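Local coordinates for cytoplasmic protein (Cryptococcus neoformans var. grubii serotype A, PDB 7LPO) that is a sterylglucosidase of glycoside hydrolase family 5 that probably cleaves the beta-glucosidic bond of steryl glucosides, releasing the sterol and glucose, at residues 515-520 / 564-569; 694-699 / 759-764; 709-714 / 743-748; 732-737 / 766-771. All blocks are in the same frame, centred on the assembly; numbering follows the deposited sequence.

Followed from the N terminus, the chain first closes a loop at interaction 1, where 515-520 and 564-569 become parallel neighbours in the catalytic barrel; that loop is closed well before interaction 2 opens. The other three contacts lie in the C-terminal domain and interlock. Interaction 2 (694-699 with 759-764) closes the longer loop, and interaction 3 (709-714 with 743-748) opens and closes within it. Interaction 4 (732-737 with 766-771) crosses both. Interactions 2 and 4 use successive parts of strand 761-770, pairing it with a neighbour on each flank. Interaction 3 lies against interaction 4, their centres about 10 Å apart, where Ile745 meets Ile736 and Val743 meets Ile766.

Interaction 1: 515-520 / 564-569; sequences YPTLVG and NCLNYA
Val519 and Asn567 join two parallel strands through the backbone: the amide N of Val519 donates to Asn567 O over 2.8 Å, nearly straight at 169°. One step on, Ala569 N returns a bond to Val519 O at 2.9 Å, the alternation expected of parallel pairing. A third bond comes from a side chain. With CG set beside its own backbone N (chi1 -50°), Asn567 swings its amide back along the neighbouring chain, and ND2 donates to Thr517 O at 3.0 Å, approaching from above the carbonyl plane.

Next to this bond, Leu518 and Asn567 cross at about a right angle, CG of the leucine resting 3.6 Å from CB of the asparagine. Leu566, just before its strand, forks over the first segment, its CD1 lying 3.9 Å from Val519 CG2 and its CD2 3.8 Å from Thr517 CB.

The second shell fixes these groups. Asn567 OD1 accepts from Leu38 N of strand 35-43, Thr517 OG1 bonds to Thr508 OG1, and Leu501 of helix 490-512 backs Val519. The strands are the last two of the eight parallel ones in the TIM barrel of this family, and 35-43 is the first. The buried amide of Asn567 uses both its ends, donor to the residue leading into strand 518-522 and acceptor from strand 35-43, so one side chain bridges both flanks where the barrel closes.

Interaction 2: 694-699 / 759-764; sequences RVRADD and TGEEVY
Arg694 and Glu761 reach each other through two departures from a plain extended chain. The arginine runs straight from its backbone and then bends at chi3 (-63°), while Glu761 places CG between its backbone N and carbonyl carbon (chi1 37°) before extending. Their ends form a long salt bridge, NH1 of Arg694 to OE1 of Glu761 at 3.4 Å, with guanidinium and carboxylate planes turned 47° apart. The same bend lays one face of the guanidinium over Val763, whose CG2 lies 3.8 Å from Arg694 NH2. Glu678 of strand 676-682 takes the NE of Arg694, giving this charge a second acidic partner.

Across the sheet, Val695 sends CG2 over the face of the Tyr764 ring in a CH-pi contact, 4.1 Å from its centroid; the ring is also stacked with His740. The backbones are antiparallel: Val695 N donates to Glu762 O at 2.9 Å, Glu762 N answers to Val695 O at 3.0 Å, and Ala697 N reaches Gly760 O as the strand ends.

There a type I turn from Arg696 to Asp699 begins, with a salt bridge between its ends: Asp699 OD2 accepts Arg696 N, at 2.8 Å, and NE from the same carboxylate face, and OD1 accepts NH2 weakly. One carboxylate thus links first residue to last, through backbone and side chain, and the loosely matched Arg694–Glu761 bridge probably adds mainly electrostatic attraction between the strands.

Interaction 3: 709-714 / 743-748; sequences IYLPFV and VEIQGQ
Gln748 slides its side chain between two aromatic residues and treats them differently. Against Phe713 it is stacked: the amide lies only 12° from the ring plane, and CG of Gln748 sits over the ring's centre, 3.4 Å from the centroid, in a CH-pi contact. Against Tyr710 it runs alongside, pointing the same way, but here ring and amide planes stand 68° apart, with CE1 of the tyrosine 3.8 Å from CD of the glutamine.

An extended chain (chi2 -179°) carries the amide oxygen to the start of helix 713-716. Gln748 OE1 accepts from Phe713 N at 2.8 Å, in the carbonyl plane and on a lone pair, and also from a water at 2.7 Å that in turn accepts from Val714 N. The N-cap residue is Pro712, so an incoming side chain serves the first amides of the helix. Leu711 N donates to Gln748 O at 2.8 Å, fastening the backbones.

Gln748 NE2 and Tyr710 OH both donate to Ala93 O at the end of helix 83-93, linking this corner to the barrel domain. Leu711 leans on Leu750 of strand 749-753 and Val768 of strand 761-770, and Val743 on Trp752 of strand 749-753.

Interaction 4: 732-737 / 766-771; sequences LDVTIV and IEVQRN
Ile766, midway along strand 761-770, lies side by side with Ile736, both pointing the same way, CD1 of Ile766 being 3.9 Å from CG2 of Ile736. Glu767 then forms a hydrogen-bonded pair with Val737: its N gives to Val737 O at 2.8 Å and its O receives Val737 N at 2.9 Å. A water donates to Thr735 O and, weakly, to Glu767 O beside this pair.

Val768 turns back to the apolar face and splits its branches between two neighbours, CG2 lying 4.1 Å from Ile736 CG1, and CG1 touching CB of Val734. Gln769 repeats the double exchange, now with Thr735, whose N donates to Gln769 O at 2.9 Å.

At Arg770 the pairing with Val734 persists but the side chains diverge. In the arginine, CG stands anti to the backbone N (chi1 -175°) and the chain runs straight on to NE, CG passing 3.5 Å from Asp733 O and the guanidinium reaching the carbonyls of Ala717 and Ala718.

Asn771 ends the run with two bonds to Asp733. Its N donates to Asp733 O, while ND2 donates to Asp733 OD1 at 3.0 Å. The amide is modelled too close to the side chain of Thr735, however, so its exact placement is doubtful.

Strand 734-738 is the outermost on this side of a four-stranded antiparallel sheet. The face bearing Ile736 and Ile766 packs on Leu750 of the sheet opposite, the arrangement of a beta sandwich, as in the C-terminal domains of related family 5 enzymes.

Interaction 1: 515-520 / 564-569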
loop_
_atom_site.group_PDB
_atom_site.type_symbol
_atom_site.label_atom_id
_atom_site.label_comp_id
_atom_site.label_asym_id
_atom_site.label_seq_id
_atom_site.Cartn_x
_atom_site.Cartn_y
_atom_site.Cartn_z
ATOM N N TYR A 515 13.869 -2.565 -15.386
ATOM C CA TYR A 515 12.482 -2.915 -15.148
ATOM C C TYR A 515 11.707 -1.644 -14.863
ATOM O O TYR A 515 12.287 -0.628 -14.465
ATOM C CB TYR A 515 12.348 -3.869 -13.956
ATOM C CG TYR A 515 12.807 -5.272 -14.229
ATOM C CD1 TYR A 515 12.075 -6.109 -15.060
ATOM C CD2 TYR A 515 13.961 -5.773 -13.642
ATOM C CE1 TYR A 515 12.477 -7.403 -15.302
ATOM C CE2 TYR A 515 14.383 -7.068 -13.888
ATOM C CZ TYR A 515 13.631 -7.875 -14.718
ATOM O OH TYR A 515 14.026 -9.162 -14.966
ATOM N N PRO A 516 10.393 -1.672 -15.032
ATOM C CA PRO A 516 9.585 -0.500 -14.677
ATOM C C PRO A 516 9.500 -0.319 -13.170
ATOM O O PRO A 516 9.808 -1.216 -12.384
ATOM C CB PRO A 516 8.207 -0.806 -15.274
ATOM C CG PRO A 516 8.419 -1.990 -16.198
ATOM C CD PRO A 516 9.594 -2.743 -15.640
ATOM N N THR A 517 9.083 0.880 -12.778
ATOM C CA THR A 517 8.759 1.202 -11.398
ATOM C C THR A 517 7.318 1.693 -11.332
ATOM O O THR A 517 6.879 2.467 -12.191
ATOM C CB THR A 517 9.688 2.274 -10.828
ATOM O OG1 THR A 517 11.054 1.868 -10.970
ATOM C CG2 THR A 517 9.369 2.509 -9.351
ATOM N N LEU A 518 6.585 1.249 -10.313
ATOM C CA LEU A 518 5.215 1.691 -10.100
ATOM C C LEU A 518 5.050 1.985 -8.623
ATOM O O LEU A 518 5.364 1.137 -7.786
ATOM C CB LEU A 518 4.225 0.629 -10.569
ATOM C CG LEU A 518 2.727 0.920 -10.518
ATOM C CD1 LEU A 518 1.969 -0.031 -11.439
ATOM C CD2 LEU A 518 2.216 0.784 -9.109
ATOM N N VAL A 519 4.584 3.189 -8.299
ATOM C CA VAL A 519 4.411 3.572 -6.901
ATOM C C VAL A 519 3.079 2.981 -6.452
ATOM O O VAL A 519 2.012 3.539 -6.719
ATOM C CB VAL A 519 4.461 5.086 -6.700
ATOM C CG1 VAL A 519 4.270 5.412 -5.233
ATOM C CG2 VAL A 519 5.787 5.655 -7.215
ATOM N N GLY A 520 3.140 1.838 -5.767
ATOM C CA GLY A 520 1.929 1.083 -5.483
ATOM C C GLY A 520 0.968 1.770 -4.540
ATOM O O GLY A 520 -0.227 1.456 -4.552
ATOM N N ASN A 564 10.489 11.908 -13.641
ATOM C CA ASN A 564 10.218 10.565 -13.141
ATOM C C ASN A 564 9.237 9.828 -14.047
ATOM O O ASN A 564 9.449 8.658 -14.366
ATOM C CB ASN A 564 9.692 10.638 -11.704
ATOM C CG ASN A 564 10.721 11.208 -10.737
ATOM O OD1 ASN A 564 11.920 11.038 -10.926
ATOM N ND2 ASN A 564 10.252 11.879 -9.695
ATOM N N CYS A 565 8.149 10.489 -14.448
ATOM C CA CYS A 565 7.153 9.914 -15.359
ATOM C C CYS A 565 6.702 8.526 -14.896
ATOM O O CYS A 565 6.715 7.550 -15.650
ATOM C CB CYS A 565 7.699 9.866 -16.791
ATOM S SG CYS A 565 7.985 11.499 -17.549
ATOM N N LEU A 566 6.250 8.455 -13.650
ATOM C CA LEU A 566 6.050 7.181 -12.980
ATOM C C LEU A 566 4.639 6.626 -13.154
ATOM O O LEU A 566 3.666 7.358 -13.368
ATOM C CB LEU A 566 6.340 7.322 -11.484
ATOM C CG LEU A 566 7.796 7.235 -11.034
ATOM C CD1 LEU A 566 7.931 7.792 -9.619
ATOM C CD2 LEU A 566 8.288 5.799 -11.099
ATOM N N ASN A 567 4.553 5.302 -13.073
ATOM C CA ASN A 567 3.297 4.613 -12.847
ATOM C C ASN A 567 2.941 4.698 -11.364
ATOM O O ASN A 567 3.824 4.749 -10.496
ATOM C CB ASN A 567 3.412 3.149 -13.279
ATOM C CG ASN A 567 3.997 2.987 -14.671
ATOM O OD1 ASN A 567 3.367 3.322 -15.676
ATOM N ND2 ASN A 567 5.210 2.468 -14.735
ATOM N N TYR A 568 1.643 4.724 -11.063
ATOM C CA TYR A 568 1.298 4.731 -9.648
ATOM C C TYR A 568 -0.165 4.400 -9.413
ATOM O O TYR A 568 -0.998 4.466 -10.317
ATOM C CB TYR A 568 1.626 6.081 -8.998
ATOM C CG TYR A 568 0.948 7.291 -9.620
ATOM C CD1 TYR A 568 -0.382 7.584 -9.354
ATOM C CD2 TYR A 568 1.642 8.145 -10.456
ATOM C CE1 TYR A 568 -0.998 8.687 -9.904
ATOM C CE2 TYR A 568 1.030 9.268 -11.006
ATOM C CZ TYR A 568 -0.286 9.525 -10.727
ATOM O OH TYR A 568 -0.894 10.628 -11.276
ATOM N N ALA A 569 -0.446 4.027 -8.164
ATOM C CA ALA A 569 -1.789 3.744 -7.674
ATOM C C ALA A 569 -2.000 4.598 -6.431
ATOM O O ALA A 569 -1.324 4.403 -5.414
ATOM C CB ALA A 569 -1.972 2.256 -7.360
#

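Interaction 2: 694-699 / 759-764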
loop_
_atom_site.group_PDB
_atom_site.type_symbol
_atom_site.label_atom_id
_atom_site.label_comp_id
_atom_site.label_asym_id
_atom_site.label_seq_id
_atom_site.Cartn_x
_atom_site.Cartn_y
_atom_site.Cartn_z
ATOM N N ARG A 694 11.435 11.314 -25.809
ATOM C CA ARG A 694 12.640 10.962 -26.549
ATOM C C ARG A 694 12.268 9.914 -27.588
ATOM O O ARG A 694 11.809 8.821 -27.233
ATOM C CB ARG A 694 13.714 10.434 -25.600
ATOM C CG ARG A 694 15.055 10.128 -26.254
ATOM C CD ARG A 694 16.165 9.978 -25.215
ATOM N NE ARG A 694 16.387 11.220 -24.474
ATOM C CZ ARG A 694 17.154 12.224 -24.894
ATOM N NH1 ARG A 694 17.795 12.145 -26.048
ATOM N NH2 ARG A 694 17.286 13.311 -24.153
ATOM N N VAL A 695 12.456 10.251 -28.863
ATOM C CA VAL A 695 12.054 9.410 -29.986
ATOM C C VAL A 695 13.310 9.006 -30.749
ATOM O O VAL A 695 14.092 9.867 -31.165
ATOM C CB VAL A 695 11.062 10.136 -30.918
ATOM C CG1 VAL A 695 10.497 9.176 -31.974
ATOM C CG2 VAL A 695 9.919 10.768 -30.126
ATOM N N ARG A 696 13.503 7.706 -30.929
ATOM C CA ARG A 696 14.669 7.169 -31.612
ATOM C C ARG A 696 14.332 6.822 -33.060
ATOM O O ARG A 696 13.166 6.705 -33.447
ATOM C CB ARG A 696 15.195 5.923 -30.890
ATOM C CG ARG A 696 15.663 6.173 -29.459
ATOM C CD ARG A 696 15.363 4.977 -28.550
ATOM N NE ARG A 696 13.932 4.676 -28.442
ATOM C CZ ARG A 696 13.411 3.810 -27.572
ATOM N NH1 ARG A 696 14.200 3.162 -26.724
ATOM N NH2 ARG A 696 12.102 3.592 -27.549
ATOM N N ALA A 697 15.384 6.634 -33.856
ATOM C CA ALA A 697 15.201 6.370 -35.277
ATOM C C ALA A 697 14.600 4.998 -35.546
ATOM O O ALA A 697 14.012 4.795 -36.616
ATOM C CB ALA A 697 16.538 6.503 -36.005
ATOM N N ASP A 698 14.715 4.058 -34.609
ATOM C CA ASP A 698 14.169 2.721 -34.798
ATOM C C ASP A 698 12.823 2.527 -34.106
ATOM O O ASP A 698 12.314 1.401 -34.074
ATOM C CB ASP A 698 15.165 1.663 -34.313
ATOM C CG ASP A 698 15.672 1.923 -32.904
ATOM O OD1 ASP A 698 15.181 2.868 -32.249
ATOM O OD2 ASP A 698 16.568 1.180 -32.453
ATOM N N ASP A 699 12.229 3.589 -33.569
ATOM C CA ASP A 699 10.902 3.476 -32.982
ATOM C C ASP A 699 9.849 3.320 -34.073
ATOM O O ASP A 699 10.021 3.779 -35.204
ATOM C CB ASP A 699 10.589 4.701 -32.122
ATOM C CG ASP A 699 11.196 4.600 -30.734
ATOM O OD1 ASP A 699 11.167 3.487 -30.162
ATOM O OD2 ASP A 699 11.708 5.618 -30.220
ATOM N N THR A 759 17.662 9.626 -38.133
ATOM C CA THR A 759 18.896 9.170 -37.519
ATOM C C THR A 759 18.910 9.592 -36.058
ATOM O O THR A 759 18.461 10.686 -35.715
ATOM C CB THR A 759 20.121 9.747 -38.238
ATOM O OG1 THR A 759 21.308 9.397 -37.516
ATOM C CG2 THR A 759 20.027 11.265 -38.345
ATOM N N GLY A 760 19.433 8.715 -35.212
ATOM C CA GLY A 760 19.702 9.066 -33.832
ATOM C C GLY A 760 18.474 9.180 -32.961
ATOM O O GLY A 760 17.591 8.324 -33.016
ATOM N N GLU A 761 18.416 10.233 -32.147
ATOM C CA GLU A 761 17.284 10.443 -31.262
ATOM C C GLU A 761 17.067 11.936 -31.098
ATOM O O GLU A 761 18.001 12.733 -31.212
ATOM C CB GLU A 761 17.484 9.774 -29.896
ATOM C CG GLU A 761 18.901 9.815 -29.362
ATOM C CD GLU A 761 19.091 8.903 -28.158
ATOM O OE1 GLU A 761 19.544 9.398 -27.100
ATOM O OE2 GLU A 761 18.777 7.692 -28.268
ATOM N N GLU A 762 15.820 12.301 -30.819
ATOM C CA GLU A 762 15.393 13.687 -30.784
ATOM C C GLU A 762 14.227 13.793 -29.814
ATOM O O GLU A 762 13.420 12.865 -29.703
ATOM C CB GLU A 762 14.991 14.158 -32.184
ATOM C CG GLU A 762 14.970 15.658 -32.384
ATOM C CD GLU A 762 14.752 16.019 -33.844
ATOM O OE1 GLU A 762 15.247 15.270 -34.720
ATOM O OE2 GLU A 762 14.081 17.037 -34.117
ATOM N N VAL A 763 14.157 14.908 -29.100
ATOM C CA VAL A 763 13.080 15.160 -28.155
ATOM C C VAL A 763 12.008 15.992 -28.846
ATOM O O VAL A 763 12.254 17.136 -29.247
ATOM C CB VAL A 763 13.593 15.870 -26.891
ATOM C CG1 VAL A 763 12.415 16.204 -25.972
ATOM C CG2 VAL A 763 14.625 15.018 -26.179
ATOM N N TYR A 764 10.818 15.423 -28.976
ATOM C CA TYR A 764 9.635 16.154 -29.398
ATOM C C TYR A 764 8.884 16.662 -28.169
ATOM O O TYR A 764 9.011 16.119 -27.069
ATOM C CB TYR A 764 8.718 15.259 -30.226
ATOM C CG TYR A 764 9.328 14.643 -31.461
ATOM C CD1 TYR A 764 10.605 14.969 -31.882
ATOM C CD2 TYR A 764 8.602 13.740 -32.222
ATOM C CE1 TYR A 764 11.144 14.407 -33.025
ATOM C CE2 TYR A 764 9.127 13.172 -33.348
ATOM C CZ TYR A 764 10.396 13.503 -33.749
ATOM O OH TYR A 764 10.901 12.922 -34.888
#

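Interaction 3: 709-714 / 743-748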
loop_
_atom_site.group_PDB
_atom_site.type_symbol
_atom_site.label_atom_id
_atom_site.label_comp_id
_atom_site.label_asym_id
_atom_site.label_seq_id
_atom_site.Cartn_x
_atom_site.Cartn_y
_atom_site.Cartn_z
ATOM N N ILE A 709 -2.730 10.659 -25.268
ATOM C CA ILE A 709 -2.651 11.464 -24.061
ATOM C C ILE A 709 -4.066 11.666 -23.541
ATOM O O ILE A 709 -4.985 11.950 -24.317
ATOM C CB ILE A 709 -1.962 12.821 -24.336
ATOM C CG1 ILE A 709 -0.453 12.615 -24.481
ATOM C CG2 ILE A 709 -2.289 13.810 -23.243
ATOM C CD1 ILE A 709 0.254 13.733 -25.257
ATOM N N TYR A 710 -4.241 11.512 -22.233
ATOM C CA TYR A 710 -5.506 11.807 -21.572
ATOM C C TYR A 710 -5.555 13.287 -21.211
ATOM O O TYR A 710 -4.639 13.800 -20.561
ATOM C CB TYR A 710 -5.659 10.945 -20.315
ATOM C CG TYR A 710 -6.788 11.357 -19.394
ATOM C CD1 TYR A 710 -8.111 11.087 -19.717
ATOM C CD2 TYR A 710 -6.528 11.994 -18.190
ATOM C CE1 TYR A 710 -9.144 11.459 -18.869
ATOM C CE2 TYR A 710 -7.542 12.375 -17.351
ATOM C CZ TYR A 710 -8.853 12.102 -17.686
ATOM O OH TYR A 710 -9.871 12.462 -16.837
ATOM N N LEU A 711 -6.619 13.968 -21.627
ATOM C CA LEU A 711 -6.830 15.370 -21.263
ATOM C C LEU A 711 -8.138 15.511 -20.496
ATOM O O LEU A 711 -9.224 15.395 -21.097
ATOM C CB LEU A 711 -6.842 16.257 -22.505
ATOM C CG LEU A 711 -5.560 16.299 -23.339
ATOM C CD1 LEU A 711 -5.831 17.078 -24.620
ATOM C CD2 LEU A 711 -4.405 16.908 -22.581
ATOM N N PRO A 712 -8.103 15.769 -19.191
ATOM C CA PRO A 712 -9.338 15.687 -18.395
ATOM C C PRO A 712 -10.273 16.870 -18.620
ATOM O O PRO A 712 -9.855 18.032 -18.619
ATOM C CB PRO A 712 -8.829 15.641 -16.947
ATOM C CG PRO A 712 -7.494 16.340 -16.994
ATOM C CD PRO A 712 -6.915 16.060 -18.371
ATOM N N PHE A 713 -11.560 16.553 -18.790
ATOM C CA PHE A 713 -12.602 17.571 -18.735
ATOM C C PHE A 713 -12.486 18.416 -17.477
ATOM O O PHE A 713 -12.846 19.598 -17.482
ATOM C CB PHE A 713 -13.995 16.921 -18.749
ATOM C CG PHE A 713 -14.383 16.305 -20.058
ATOM C CD1 PHE A 713 -14.037 16.896 -21.259
ATOM C CD2 PHE A 713 -15.116 15.135 -20.080
ATOM C CE1 PHE A 713 -14.410 16.327 -22.462
ATOM C CE2 PHE A 713 -15.487 14.557 -21.268
ATOM C CZ PHE A 713 -15.134 15.155 -22.467
ATOM N N VAL A 714 -12.033 17.808 -16.379
ATOM C CA VAL A 714 -11.895 18.507 -15.104
ATOM C C VAL A 714 -11.103 19.797 -15.265
ATOM O O VAL A 714 -11.386 20.799 -14.597
ATOM C CB VAL A 714 -11.242 17.570 -14.067
ATOM C CG1 VAL A 714 -10.576 18.360 -12.979
ATOM C CG2 VAL A 714 -12.261 16.615 -13.501
ATOM N N VAL A 743 -2.041 16.280 -34.624
ATOM C CA VAL A 743 -2.840 15.865 -33.476
ATOM C C VAL A 743 -4.325 15.944 -33.811
ATOM O O VAL A 743 -4.751 16.679 -34.703
ATOM C CB VAL A 743 -2.558 16.733 -32.225
ATOM C CG1 VAL A 743 -1.058 16.921 -32.010
ATOM C CG2 VAL A 743 -3.231 18.096 -32.369
ATOM N N GLU A 744 -5.117 15.185 -33.057
ATOM C CA GLU A 744 -6.568 15.296 -33.085
ATOM C C GLU A 744 -7.099 14.843 -31.732
ATOM O O GLU A 744 -6.554 13.927 -31.114
ATOM C CB GLU A 744 -7.179 14.477 -34.229
ATOM C CG GLU A 744 -7.386 13.019 -33.933
ATOM C CD GLU A 744 -8.242 12.325 -34.984
ATOM O OE1 GLU A 744 -8.147 12.694 -36.176
ATOM O OE2 GLU A 744 -9.012 11.407 -34.612
ATOM N N ILE A 745 -8.165 15.493 -31.276
ATOM C CA ILE A 745 -8.756 15.217 -29.974
ATOM C C ILE A 745 -10.120 14.569 -30.168
ATOM O O ILE A 745 -10.859 14.917 -31.096
ATOM C CB ILE A 745 -8.890 16.499 -29.125
ATOM C CG1 ILE A 745 -9.711 17.551 -29.873
ATOM C CG2 ILE A 745 -7.522 17.090 -28.783
ATOM C CD1 ILE A 745 -9.980 18.833 -29.080
ATOM N N GLN A 746 -10.458 13.641 -29.275
ATOM C CA GLN A 746 -11.785 13.033 -29.238
ATOM C C GLN A 746 -12.124 12.765 -27.780
ATOM O O GLN A 746 -11.360 12.096 -27.083
ATOM C CB GLN A 746 -11.833 11.741 -30.060
ATOM C CG GLN A 746 -13.011 10.834 -29.707
ATOM C CD GLN A 746 -13.162 9.652 -30.652
ATOM O OE1 GLN A 746 -12.240 8.853 -30.819
ATOM N NE2 GLN A 746 -14.330 9.536 -31.279
ATOM N N GLY A 747 -13.253 13.279 -27.318
ATOM C CA GLY A 747 -13.606 13.106 -25.917
ATOM C C GLY A 747 -12.514 13.675 -25.033
ATOM O O GLY A 747 -12.140 14.843 -25.152
ATOM N N GLN A 748 -11.968 12.843 -24.144
ATOM C CA GLN A 748 -10.844 13.226 -23.301
ATOM C C GLN A 748 -9.517 12.655 -23.802
ATOM O O GLN A 748 -8.568 12.523 -23.021
ATOM C CB GLN A 748 -11.096 12.780 -21.861
ATOM C CG GLN A 748 -12.234 13.528 -21.183
ATOM C CD GLN A 748 -12.439 13.088 -19.750
ATOM O OE1 GLN A 748 -12.189 13.844 -18.811
ATOM N NE2 GLN A 748 -12.886 11.851 -19.575
HETATM O O HOH W 1 -12.005 14.648 -16.203
#

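Interaction 4: 732-737 / 766-771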
loop_
_atom_site.group_PDB
_atom_site.type_symbol
_atom_site.label_atom_id
_atom_site.label_comp_id
_atom_site.label_asym_id
_atom_site.label_seq_id
_atom_site.Cartn_x
_atom_site.Cartn_y
_atom_site.Cartn_z
ATOM N N LEU A 732 -13.723 19.359 -24.974
ATOM C CA LEU A 732 -12.473 20.056 -24.715
ATOM C C LEU A 732 -12.411 21.360 -25.501
ATOM O O LEU A 732 -12.818 21.431 -26.665
ATOM C CB LEU A 732 -11.281 19.182 -25.089
ATOM C CG LEU A 732 -11.000 17.951 -24.231
ATOM C CD1 LEU A 732 -9.811 17.180 -24.825
ATOM C CD2 LEU A 732 -10.717 18.311 -22.813
ATOM N N ASP A 733 -11.898 22.396 -24.850
ATOM C CA ASP A 733 -11.665 23.708 -25.461
ATOM C C ASP A 733 -10.217 24.074 -25.144
ATOM O O ASP A 733 -9.948 24.783 -24.172
ATOM C CB ASP A 733 -12.660 24.757 -24.934
ATOM C CG ASP A 733 -12.582 26.078 -25.703
ATOM O OD1 ASP A 733 -11.943 26.104 -26.774
ATOM O OD2 ASP A 733 -13.163 27.087 -25.246
ATOM N N VAL A 734 -9.283 23.587 -25.966
ATOM C CA VAL A 734 -7.859 23.709 -25.682
ATOM C C VAL A 734 -7.111 24.230 -26.902
ATOM O O VAL A 734 -7.565 24.119 -28.043
ATOM C CB VAL A 734 -7.228 22.367 -25.248
ATOM C CG1 VAL A 734 -7.822 21.854 -23.946
ATOM C CG2 VAL A 734 -7.397 21.316 -26.358
ATOM N N THR A 735 -5.923 24.774 -26.636
ATOM C CA THR A 735 -4.937 25.120 -27.649
ATOM C C THR A 735 -3.760 24.162 -27.514
ATOM O O THR A 735 -3.278 23.930 -26.403
ATOM C CB THR A 735 -4.469 26.568 -27.487
ATOM O OG1 THR A 735 -5.512 27.459 -27.914
ATOM C CG2 THR A 735 -3.208 26.817 -28.324
ATOM N N ILE A 736 -3.308 23.605 -28.634
ATOM C CA ILE A 736 -2.263 22.589 -28.654
ATOM C C ILE A 736 -1.118 23.066 -29.538
ATOM O O ILE A 736 -1.343 23.525 -30.662
ATOM C CB ILE A 736 -2.806 21.240 -29.160
ATOM C CG1 ILE A 736 -3.889 20.708 -28.208
ATOM C CG2 ILE A 736 -1.670 20.243 -29.321
ATOM C CD1 ILE A 736 -4.720 19.592 -28.792
ATOM N N VAL A 737 0.107 22.939 -29.034
ATOM C CA VAL A 737 1.316 23.295 -29.770
ATOM C C VAL A 737 2.243 22.087 -29.724
ATOM O O VAL A 737 2.781 21.750 -28.662
ATOM C CB VAL A 737 2.006 24.535 -29.184
ATOM C CG1 VAL A 737 3.263 24.878 -29.979
ATOM C CG2 VAL A 737 1.045 25.713 -29.165
ATOM N N ILE A 766 4.992 18.576 -26.774
ATOM C CA ILE A 766 3.606 18.961 -27.000
ATOM C C ILE A 766 3.156 19.755 -25.785
ATOM O O ILE A 766 3.421 19.355 -24.646
ATOM C CB ILE A 766 2.692 17.740 -27.240
ATOM C CG1 ILE A 766 1.313 18.210 -27.700
ATOM C CG2 ILE A 766 2.579 16.872 -25.998
ATOM C CD1 ILE A 766 0.516 17.143 -28.430
ATOM N N GLU A 767 2.494 20.884 -26.027
ATOM C CA GLU A 767 2.003 21.754 -24.969
ATOM C C GLU A 767 0.508 21.977 -25.144
ATOM O O GLU A 767 0.022 22.153 -26.265
ATOM C CB GLU A 767 2.746 23.085 -24.967
ATOM C CG GLU A 767 4.252 22.925 -24.885
ATOM C CD GLU A 767 5.001 24.159 -25.339
ATOM O OE1 GLU A 767 5.075 25.123 -24.547
ATOM O OE2 GLU A 767 5.515 24.164 -26.486
ATOM N N VAL A 768 -0.210 21.966 -24.026
ATOM C CA VAL A 768 -1.664 22.049 -24.014
ATOM C C VAL A 768 -2.081 23.031 -22.931
ATOM O O VAL A 768 -1.467 23.086 -21.859
ATOM C CB VAL A 768 -2.301 20.667 -23.760
ATOM C CG1 VAL A 768 -3.833 20.777 -23.690
ATOM C CG2 VAL A 768 -1.870 19.673 -24.822
ATOM N N GLN A 769 -3.121 23.814 -23.210
ATOM C CA GLN A 769 -3.760 24.602 -22.168
ATOM C C GLN A 769 -5.197 24.872 -22.570
ATOM O O GLN A 769 -5.536 24.882 -23.756
ATOM C CB GLN A 769 -3.036 25.925 -21.901
ATOM C CG GLN A 769 -3.004 26.891 -23.064
ATOM C CD GLN A 769 -2.098 28.081 -22.786
ATOM O OE1 GLN A 769 -2.226 28.751 -21.759
ATOM N NE2 GLN A 769 -1.165 28.336 -23.690
ATOM N N ARG A 770 -6.038 25.104 -21.567
ATOM C CA ARG A 770 -7.412 25.496 -21.835
ATOM C C ARG A 770 -7.453 26.917 -22.386
ATOM O O ARG A 770 -6.812 27.825 -21.848
ATOM C CB ARG A 770 -8.255 25.402 -20.569
ATOM C CG ARG A 770 -9.734 25.678 -20.821
ATOM C CD ARG A 770 -10.549 25.551 -19.544
ATOM N NE ARG A 770 -11.955 25.874 -19.775
ATOM C CZ ARG A 770 -12.471 27.095 -19.654
ATOM N NH1 ARG A 770 -11.709 28.128 -19.305
ATOM N NH2 ARG A 770 -13.754 27.292 -19.891
ATOM N N ASN A 771 -8.205 27.106 -23.465
ATOM C CA ASN A 771 -8.400 28.440 -24.020
ATOM C C ASN A 771 -9.098 29.328 -23.006
ATOM O O ASN A 771 -10.203 29.014 -22.553
ATOM C CB ASN A 771 -9.216 28.354 -25.302
ATOM C CG ASN A 771 -8.443 27.722 -26.423
ATOM O OD1 ASN A 771 -7.251 27.993 -26.597
ATOM N ND2 ASN A 771 -9.104 26.862 -27.186
HETATM O O HOH W 2 -0.615 25.204 -25.819
HETATM O O HOH W 3 5.799 22.235 -28.097
#